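Local coordinates for isomerase/lactonizing enzyme (Agrobacterium tumefaciens, PDB 1RVK), which is of unknown function but, as a magnesium-binding member of the enolase superfamily related to mandelate racemase and muconate lactonizing enzyme, probably acts on a carboxylate substrate, at residues I56-P59 against H60-E63; F65-K68 against V69-E73; E79-W82 against Q83-A86; P291-K294 against T295-A299. All blocks are in the same frame, centred on the assembly; numbering follows the deposited sequence.

Contact 1 (I56-P59 against H60-E63)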
# COMPACT_ATOMS: atom_id res chain seq x y z
N ILE A 56 7.38 -3.36 -14.46
CA ILE A 56 6.57 -4.47 -13.96
C ILE A 56 5.70 -5.12 -15.04
O ILE A 56 5.37 -6.30 -14.95
CB ILE A 56 5.71 -3.98 -12.78
CG1 ILE A 56 6.63 -3.60 -11.62
CG2 ILE A 56 4.72 -5.06 -12.35
CD1 ILE A 56 5.97 -2.77 -10.53
N VAL A 57 5.36 -4.36 -16.07
CA VAL A 57 4.54 -4.87 -17.17
C VAL A 57 5.24 -4.64 -18.51
O VAL A 57 4.59 -4.40 -19.53
CB VAL A 57 3.16 -4.19 -17.21
CG1 VAL A 57 2.34 -4.60 -16.00
CG2 VAL A 57 3.33 -2.67 -17.25
N ARG A 58 6.57 -4.73 -18.51
CA ARG A 58 7.33 -4.54 -19.74
C ARG A 58 7.07 -5.71 -20.69
O ARG A 58 6.57 -6.76 -20.27
CB ARG A 58 8.83 -4.40 -19.42
CG ARG A 58 9.50 -5.62 -18.80
CD ARG A 58 10.95 -5.31 -18.45
NE ARG A 58 11.72 -6.49 -18.09
CZ ARG A 58 11.61 -7.15 -16.94
NH1 ARG A 58 10.75 -6.74 -16.01
NH2 ARG A 58 12.37 -8.21 -16.71
N PRO A 59 7.37 -5.54 -21.98
CA PRO A 59 7.16 -6.59 -22.97
C PRO A 59 7.62 -8.00 -22.59
O PRO A 59 6.89 -8.97 -22.80
CB PRO A 59 7.88 -6.06 -24.20
CG PRO A 59 7.62 -4.58 -24.08
CD PRO A 59 7.92 -4.32 -22.62
N HIS A 60 8.82 -8.11 -22.03
CA HIS A 60 9.32 -9.43 -21.65
C HIS A 60 8.34 -10.20 -20.77
O HIS A 60 8.10 -11.38 -20.99
CB HIS A 60 10.67 -9.32 -20.93
CG HIS A 60 11.18 -10.63 -20.42
ND1 HIS A 60 11.02 -11.04 -19.12
CD2 HIS A 60 11.81 -11.65 -21.06
CE1 HIS A 60 11.52 -12.26 -18.97
NE2 HIS A 60 12.00 -12.65 -20.14
N VAL A 61 7.79 -9.52 -19.77
CA VAL A 61 6.86 -10.14 -18.84
C VAL A 61 5.49 -10.40 -19.48
O VAL A 61 4.88 -11.44 -19.25
CB VAL A 61 6.68 -9.27 -17.58
CG1 VAL A 61 5.71 -9.93 -16.62
CG2 VAL A 61 8.03 -9.05 -16.92
N ILE A 62 5.03 -9.44 -20.28
CA ILE A 62 3.74 -9.57 -20.94
C ILE A 62 3.73 -10.72 -21.95
O ILE A 62 2.82 -11.55 -21.95
CB ILE A 62 3.35 -8.26 -21.67
CG1 ILE A 62 3.21 -7.12 -20.67
CG2 ILE A 62 2.07 -8.47 -22.47
CD1 ILE A 62 2.13 -7.34 -19.61
N GLU A 63 4.74 -10.77 -22.80
CA GLU A 63 4.81 -11.79 -23.83
C GLU A 63 5.12 -13.19 -23.31
O GLU A 63 4.49 -14.17 -23.71
CB GLU A 63 5.83 -11.39 -24.89
CG GLU A 63 5.53 -10.05 -25.54
CD GLU A 63 4.22 -10.05 -26.31
OE1 GLU A 63 3.69 -8.95 -26.58
OE2 GLU A 63 3.73 -11.14 -26.66
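The guanidinium of Arg58 carries Val61 over one face, with CG2 of Val61 3.7 Å from NH1 of Arg58, and the two side chains cross at about a right angle. Beside it runs the imidazole of His60, pointing the same way and turned only 18° from the guanidinium plane; the approach is oblique and distant, NH2 of Arg58 to ND1 of His60 being 4.0 Å. Arg58 reaches both neighbours because CG sits between its backbone N and carbonyl carbon (chi1 64°) and the chain then runs extended to NE. Its polar grip lies elsewhere: NH1 is bonded to the carbonyl of Glu55. On another side of the turn, CG1 of Ile62 rests 3.3 Å from O of Val57, and CD1 continues to CB of Val57, a small apolar patch that Val8 of strand 3-15 extends. The main chain ties the halves together. Arg58 O accepts a bond from N of Ile62 (3.1 Å) and a weak one from N of Val61, while Pro59 O takes N of Glu63 at 2.8 Å. Glu63 turns its carboxylate onward to a salt bridge with Lys67. Arg58 at the N-cap and Pro59, which needs no N-H partner, as first residue make this a classic helix start, opening helix 59-70 of the enolase-type N-terminal domain.

Contact 2 (F65-K68 against V69-E73)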
# COMPACT_ATOMS: atom_id res chain seq x y z
N PHE A 65 4.87 -14.35 -20.07
CA PHE A 65 4.00 -14.86 -19.02
C PHE A 65 2.52 -14.49 -19.06
O PHE A 65 1.66 -15.36 -19.15
CB PHE A 65 4.55 -14.45 -17.65
CG PHE A 65 5.99 -14.79 -17.45
CD1 PHE A 65 6.39 -16.11 -17.26
CD2 PHE A 65 6.96 -13.79 -17.46
CE1 PHE A 65 7.74 -16.43 -17.10
CE2 PHE A 65 8.31 -14.10 -17.29
CZ PHE A 65 8.70 -15.43 -17.11
N VAL A 66 2.22 -13.20 -18.98
CA VAL A 66 0.83 -12.74 -18.92
C VAL A 66 -0.09 -13.14 -20.07
O VAL A 66 -1.17 -13.67 -19.84
CB VAL A 66 0.76 -11.22 -18.71
CG1 VAL A 66 -0.69 -10.78 -18.52
CG2 VAL A 66 1.59 -10.84 -17.48
N LYS A 67 0.33 -12.89 -21.31
CA LYS A 67 -0.53 -13.25 -22.44
C LYS A 67 -0.77 -14.75 -22.53
O LYS A 67 -1.89 -15.19 -22.82
CB LYS A 67 0.07 -12.75 -23.75
CG LYS A 67 -0.09 -11.26 -23.95
CD LYS A 67 0.45 -10.81 -25.29
CE LYS A 67 0.18 -9.33 -25.51
NZ LYS A 67 0.73 -8.84 -26.81
N LYS A 68 0.26 -15.55 -22.27
CA LYS A 68 0.14 -17.00 -22.34
C LYS A 68 -0.88 -17.56 -21.36
O LYS A 68 -1.47 -18.61 -21.60
CB LYS A 68 1.50 -17.66 -22.09
CG LYS A 68 2.53 -17.39 -23.16
CD LYS A 68 3.81 -18.14 -22.84
CE LYS A 68 4.86 -17.94 -23.91
NZ LYS A 68 6.11 -18.68 -23.56
N VAL A 69 -1.08 -16.87 -20.24
CA VAL A 69 -2.04 -17.32 -19.25
C VAL A 69 -3.45 -16.79 -19.49
O VAL A 69 -4.42 -17.54 -19.38
CB VAL A 69 -1.61 -16.89 -17.82
CG1 VAL A 69 -2.72 -17.20 -16.81
CG2 VAL A 69 -0.32 -17.60 -17.44
N LEU A 70 -3.55 -15.51 -19.84
CA LEU A 70 -4.85 -14.87 -20.04
C LEU A 70 -5.58 -15.01 -21.37
O LEU A 70 -6.78 -15.27 -21.39
CB LEU A 70 -4.74 -13.38 -19.72
CG LEU A 70 -4.32 -12.94 -18.32
CD1 LEU A 70 -4.50 -11.43 -18.20
CD2 LEU A 70 -5.16 -13.64 -17.28
N ILE A 71 -4.88 -14.81 -22.48
CA ILE A 71 -5.52 -14.86 -23.80
C ILE A 71 -6.32 -16.14 -24.05
O ILE A 71 -5.79 -17.25 -23.93
CB ILE A 71 -4.49 -14.67 -24.93
CG1 ILE A 71 -3.80 -13.31 -24.77
CG2 ILE A 71 -5.18 -14.73 -26.29
CD1 ILE A 71 -4.73 -12.12 -24.91
N GLY A 72 -7.59 -15.97 -24.41
CA GLY A 72 -8.45 -17.10 -24.70
C GLY A 72 -9.11 -17.72 -23.49
O GLY A 72 -9.77 -18.76 -23.59
N GLU A 73 -8.96 -17.08 -22.34
CA GLU A 73 -9.51 -17.59 -21.09
C GLU A 73 -10.70 -16.77 -20.59
O GLU A 73 -10.80 -15.58 -20.87
CB GLU A 73 -8.40 -17.61 -20.04
CG GLU A 73 -8.22 -18.94 -19.33
CD GLU A 73 -8.02 -20.10 -20.28
OE1 GLU A 73 -7.02 -20.12 -21.03
OE2 GLU A 73 -8.88 -21.00 -20.29
O HOH W 1 -3.15 -17.87 -23.93
O HOH W 2 -4.10 -20.32 -21.65
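Val66 lies alongside Leu70 one helical turn on, both side chains pointing the same way, with CG1 of Val66 3.9 Å from CD1 of Leu70. Together they face helix 98-116, where Val104 touches both. Val69 packs on Leu85 and Trp88 of helix 78-89; its CG2 also lies 3.4 Å from O of Phe65 in its own helix. Ile71, where the chain leaves the helix, sets its CG1 3.3 Å from O of Lys67. N of Val69 makes two weak bonds, to O of Phe65 and O of Val66; N of Leu70 reaches O of Val66 at 3.0 Å, and N of Ile71 reaches O of Lys67. A type II beta turn follows from Leu70 to Glu73, closed by N of Glu73 on O of Leu70, with Gly72 at the positive phi (85°) that such a turn favours. One water lies within bonding distance of Ile71 O (2.7 Å) and Lys67 O, another of Lys68 O and Glu73 OE1; acceptors outnumber protons, so not every bond need form at once. The carbonyls at the helix end are thus probably served in part by water, Lys67 O in addition to its bond from Ile71 N, while Val66, Val69 and Leu70 make apolar contacts with the neighbouring helices.

Contact 3 (E79-W82 against Q83-A86)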
# COMPACT_ATOMS: atom_id res chain seq x y z
N GLU A 79 -9.40 -17.12 -9.87
CA GLU A 79 -8.62 -18.03 -9.04
C GLU A 79 -7.74 -18.92 -9.91
O GLU A 79 -6.55 -19.11 -9.62
CB GLU A 79 -9.54 -18.88 -8.16
CG GLU A 79 -8.80 -19.77 -7.16
CD GLU A 79 -7.98 -18.99 -6.15
OE1 GLU A 79 -8.15 -17.75 -6.05
OE2 GLU A 79 -7.16 -19.61 -5.44
N ARG A 80 -8.30 -19.47 -10.98
CA ARG A 80 -7.53 -20.33 -11.87
C ARG A 80 -6.40 -19.56 -12.54
O ARG A 80 -5.29 -20.05 -12.66
CB ARG A 80 -8.43 -20.96 -12.94
CG ARG A 80 -7.66 -21.82 -13.95
CD ARG A 80 -8.61 -22.64 -14.81
NE ARG A 80 -9.49 -21.81 -15.64
CZ ARG A 80 -9.11 -21.19 -16.75
NH1 ARG A 80 -7.86 -21.29 -17.19
NH2 ARG A 80 -9.98 -20.46 -17.44
N LEU A 81 -6.70 -18.33 -12.97
CA LEU A 81 -5.68 -17.53 -13.64
C LEU A 81 -4.58 -17.08 -12.69
O LEU A 81 -3.40 -17.06 -13.06
CB LEU A 81 -6.34 -16.33 -14.33
CG LEU A 81 -7.36 -16.73 -15.41
CD1 LEU A 81 -8.02 -15.49 -16.01
CD2 LEU A 81 -6.67 -17.53 -16.49
N TRP A 82 -4.95 -16.73 -11.46
CA TRP A 82 -3.96 -16.30 -10.48
C TRP A 82 -3.05 -17.47 -10.16
O TRP A 82 -1.83 -17.33 -10.10
CB TRP A 82 -4.62 -15.81 -9.19
CG TRP A 82 -3.65 -15.14 -8.26
CD1 TRP A 82 -3.28 -13.82 -8.26
CD2 TRP A 82 -2.88 -15.77 -7.23
NE1 TRP A 82 -2.33 -13.60 -7.29
CE2 TRP A 82 -2.06 -14.78 -6.65
CE3 TRP A 82 -2.80 -17.09 -6.75
CZ2 TRP A 82 -1.17 -15.06 -5.61
CZ3 TRP A 82 -1.91 -17.36 -5.71
CH2 TRP A 82 -1.11 -16.35 -5.15
N GLN A 83 -3.65 -18.64 -9.94
CA GLN A 83 -2.86 -19.83 -9.62
C GLN A 83 -1.94 -20.21 -10.78
O GLN A 83 -0.83 -20.69 -10.55
CB GLN A 83 -3.78 -21.00 -9.25
CG GLN A 83 -4.63 -20.76 -7.98
CD GLN A 83 -3.84 -20.85 -6.67
OE1 GLN A 83 -4.39 -20.60 -5.59
NE2 GLN A 83 -2.57 -21.22 -6.76
N ASP A 84 -2.39 -20.00 -12.01
CA ASP A 84 -1.54 -20.32 -13.17
C ASP A 84 -0.29 -19.44 -13.18
O ASP A 84 0.81 -19.92 -13.46
CB ASP A 84 -2.28 -20.13 -14.50
CG ASP A 84 -3.22 -21.28 -14.82
OD1 ASP A 84 -3.03 -22.40 -14.29
OD2 ASP A 84 -4.15 -21.06 -15.63
N LEU A 85 -0.47 -18.16 -12.89
CA LEU A 85 0.65 -17.22 -12.85
C LEU A 85 1.58 -17.53 -11.68
O LEU A 85 2.80 -17.48 -11.81
CB LEU A 85 0.13 -15.79 -12.71
CG LEU A 85 0.07 -14.77 -13.85
CD1 LEU A 85 0.47 -15.37 -15.18
CD2 LEU A 85 -1.34 -14.20 -13.90
N ALA A 86 1.00 -17.85 -10.53
CA ALA A 86 1.79 -18.16 -9.34
C ALA A 86 2.69 -19.37 -9.60
O ALA A 86 3.84 -19.41 -9.17
CB ALA A 86 0.86 -18.45 -8.15
O HOH W 3 -4.75 -22.88 -12.25
O HOH W 4 -5.68 -23.08 -16.42
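Two turns of helix 78-89, a helix of the N-terminal domain that also faces the barrel domain, are joined here by backbone bonds and by side chains mostly four residues apart. CB of Ala86 sits over one face of the Trp82 indole, a CH-pi contact 4.2 Å from the centroid of the six-membered ring and 24° off its normal. With CG anti to the backbone N (chi1 -170°), Trp82 swings its ring beside the following turn; CD of Gln83 lies at the ring edge, the amide plane nearly perpendicular to it. NE1 of Trp82 bonds the carbonyl of Gly287. Arg80 and Asp84 stay 4.0 Å apart from NH1 to OD2, beyond a salt bridge, and water spans the gap: it accepts from NH1 of Arg80 and donates to OD2 of Asp84 at 2.7 Å. A second water links OD1 of Asp84 to O of Arg80, which already accepts N of Asp84 at 3.0 Å. Arg80 makes direct salt bridges with Asp77 and Glu73, and Glu79 pairs with Lys294. Arg80 and Asp84 therefore probably attract through water rather than as a direct ion pair, whereas the Trp82 ring is held by its NE1 bond to Gly287 O and by the CH-pi contact of Ala86.

Contact 4 (P291-K294 against T295-A299)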
# COMPACT_ATOMS: atom_id res chain seq x y z
N PRO A 291 -5.25 -12.62 -3.41
CA PRO A 291 -4.49 -13.11 -2.25
C PRO A 291 -4.60 -12.18 -1.03
O PRO A 291 -4.46 -12.63 0.10
CB PRO A 291 -3.06 -13.22 -2.79
CG PRO A 291 -3.02 -12.19 -3.89
CD PRO A 291 -4.35 -12.39 -4.56
N ALA A 292 -4.87 -10.90 -1.26
CA ALA A 292 -5.02 -9.97 -0.14
C ALA A 292 -6.25 -10.38 0.66
O ALA A 292 -6.22 -10.39 1.90
CB ALA A 292 -5.17 -8.54 -0.65
N LEU A 293 -7.32 -10.73 -0.04
CA LEU A 293 -8.54 -11.15 0.64
C LEU A 293 -8.26 -12.43 1.43
O LEU A 293 -8.77 -12.59 2.54
CB LEU A 293 -9.67 -11.39 -0.37
CG LEU A 293 -10.45 -10.15 -0.83
CD1 LEU A 293 -11.29 -9.62 0.31
CD2 LEU A 293 -9.50 -9.08 -1.31
N LYS A 294 -7.46 -13.32 0.87
CA LYS A 294 -7.13 -14.56 1.58
C LYS A 294 -6.40 -14.24 2.89
O LYS A 294 -6.66 -14.88 3.91
CB LYS A 294 -6.26 -15.47 0.71
CG LYS A 294 -7.00 -16.02 -0.50
CD LYS A 294 -6.11 -16.93 -1.31
CE LYS A 294 -6.88 -17.50 -2.51
NZ LYS A 294 -6.00 -18.31 -3.37
N THR A 295 -5.49 -13.27 2.86
CA THR A 295 -4.76 -12.90 4.06
C THR A 295 -5.69 -12.27 5.10
O THR A 295 -5.50 -12.44 6.30
CB THR A 295 -3.60 -11.91 3.76
OG1 THR A 295 -4.14 -10.67 3.30
CG2 THR A 295 -2.68 -12.48 2.69
N MSE A 296 -6.71 -11.54 4.64
CA MSE A 296 -7.66 -10.91 5.56
C MSE A 296 -8.47 -11.99 6.28
O MSE A 296 -8.70 -11.91 7.48
CB MSE A 296 -8.63 -9.98 4.81
CG MSE A 296 -8.00 -8.78 4.13
SE MSE A 296 -7.13 -7.57 5.36
CE MSE A 296 -8.61 -7.21 6.56
N HIS A 297 -8.89 -13.00 5.52
CA HIS A 297 -9.68 -14.09 6.09
C HIS A 297 -8.84 -14.93 7.04
O HIS A 297 -9.31 -15.38 8.08
CB HIS A 297 -10.24 -14.95 4.95
CG HIS A 297 -11.15 -14.20 4.03
ND1 HIS A 297 -11.48 -14.65 2.78
CD2 HIS A 297 -11.81 -13.03 4.20
CE1 HIS A 297 -12.31 -13.79 2.21
NE2 HIS A 297 -12.52 -12.80 3.05
N LEU A 298 -7.58 -15.15 6.67
CA LEU A 298 -6.65 -15.90 7.49
C LEU A 298 -6.55 -15.23 8.87
O LEU A 298 -6.71 -15.88 9.90
CB LEU A 298 -5.27 -15.91 6.83
CG LEU A 298 -4.06 -16.29 7.69
CD1 LEU A 298 -4.15 -17.75 8.12
CD2 LEU A 298 -2.78 -16.05 6.89
N ALA A 299 -6.30 -13.92 8.87
CA ALA A 299 -6.19 -13.18 10.11
C ALA A 299 -7.47 -13.25 10.93
O ALA A 299 -7.45 -13.50 12.14
CB ALA A 299 -5.83 -11.72 9.82
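Thr295 OG1 donates to O of Ala292 at 2.5 Å, a very short bond from a side chain back to the carbonyl three residues earlier. The hydroxyl gets there by standing between the backbone N and the carbonyl carbon (chi1 66°), which also puts CG2 3.1 Å from O of Pro291. O of Ala292 is gripped twice, since N of Met296 reaches it as well at 3.0 Å; neither donor lies in the carbonyl plane, OG1 being tilted 21° from it. The selenomethionine at 296, deposited in place of methionine, brings CG to 3.3 Å from the same oxygen before bending at chi2 and chi3. O of Leu293 sits over one face of the His297 imidazole, 3.2 Å above its plane and offset toward the rim, with CG of His297 the closest ring atom; N of His297 bonds that same oxygen at 3.0 Å. Thr295, Leu298 and Ala299 carry on the regular i to i+4 backbone pattern, N of Leu298 meeting O of Lys294 at 2.9 Å.

Farther out, OG1 of Thr295 is also bonded to OG1 of Thr281, at the end of strand 278-281, giving the hydroxyl a second partner. Met296 packs on Cys306 and Val308 of strand 306-308, and Leu298 on Ala268 and Ile271 of helix 263-272. Lys294, extended beyond CG, reaches a salt bridge with Glu79 of helix 78-89. Helix 289-301 thus connects parallel strands 278-281 and 306-308 and lies against them, the beta-alpha-beta crossover of the enolase-type TIM barrel.

Overall arrangement
Contacts 1 and 2 are successive stretches of helix 59-70, centres 12 Å apart, joined by a probable backbone bond from N of Lys67 to O of Ile62 (2.9 Å). Contact 3 lies on the next helix, 10 Å centre to centre from contact 2, and is fastened to it by the Glu73-Arg80 salt bridge and by Val69 and Leu70 packing on Leu85 and Leu81. Contact 4 belongs to the barrel domain, yet its Lys294 NZ meets Glu79 OE2 of contact 3 at 2.7 Å and Pro291 touches Trp82, joining the two domains. The magnesium ligands Asp206, Glu232 and Glu258 belong to none of these segments; contact 4 shares their barrel.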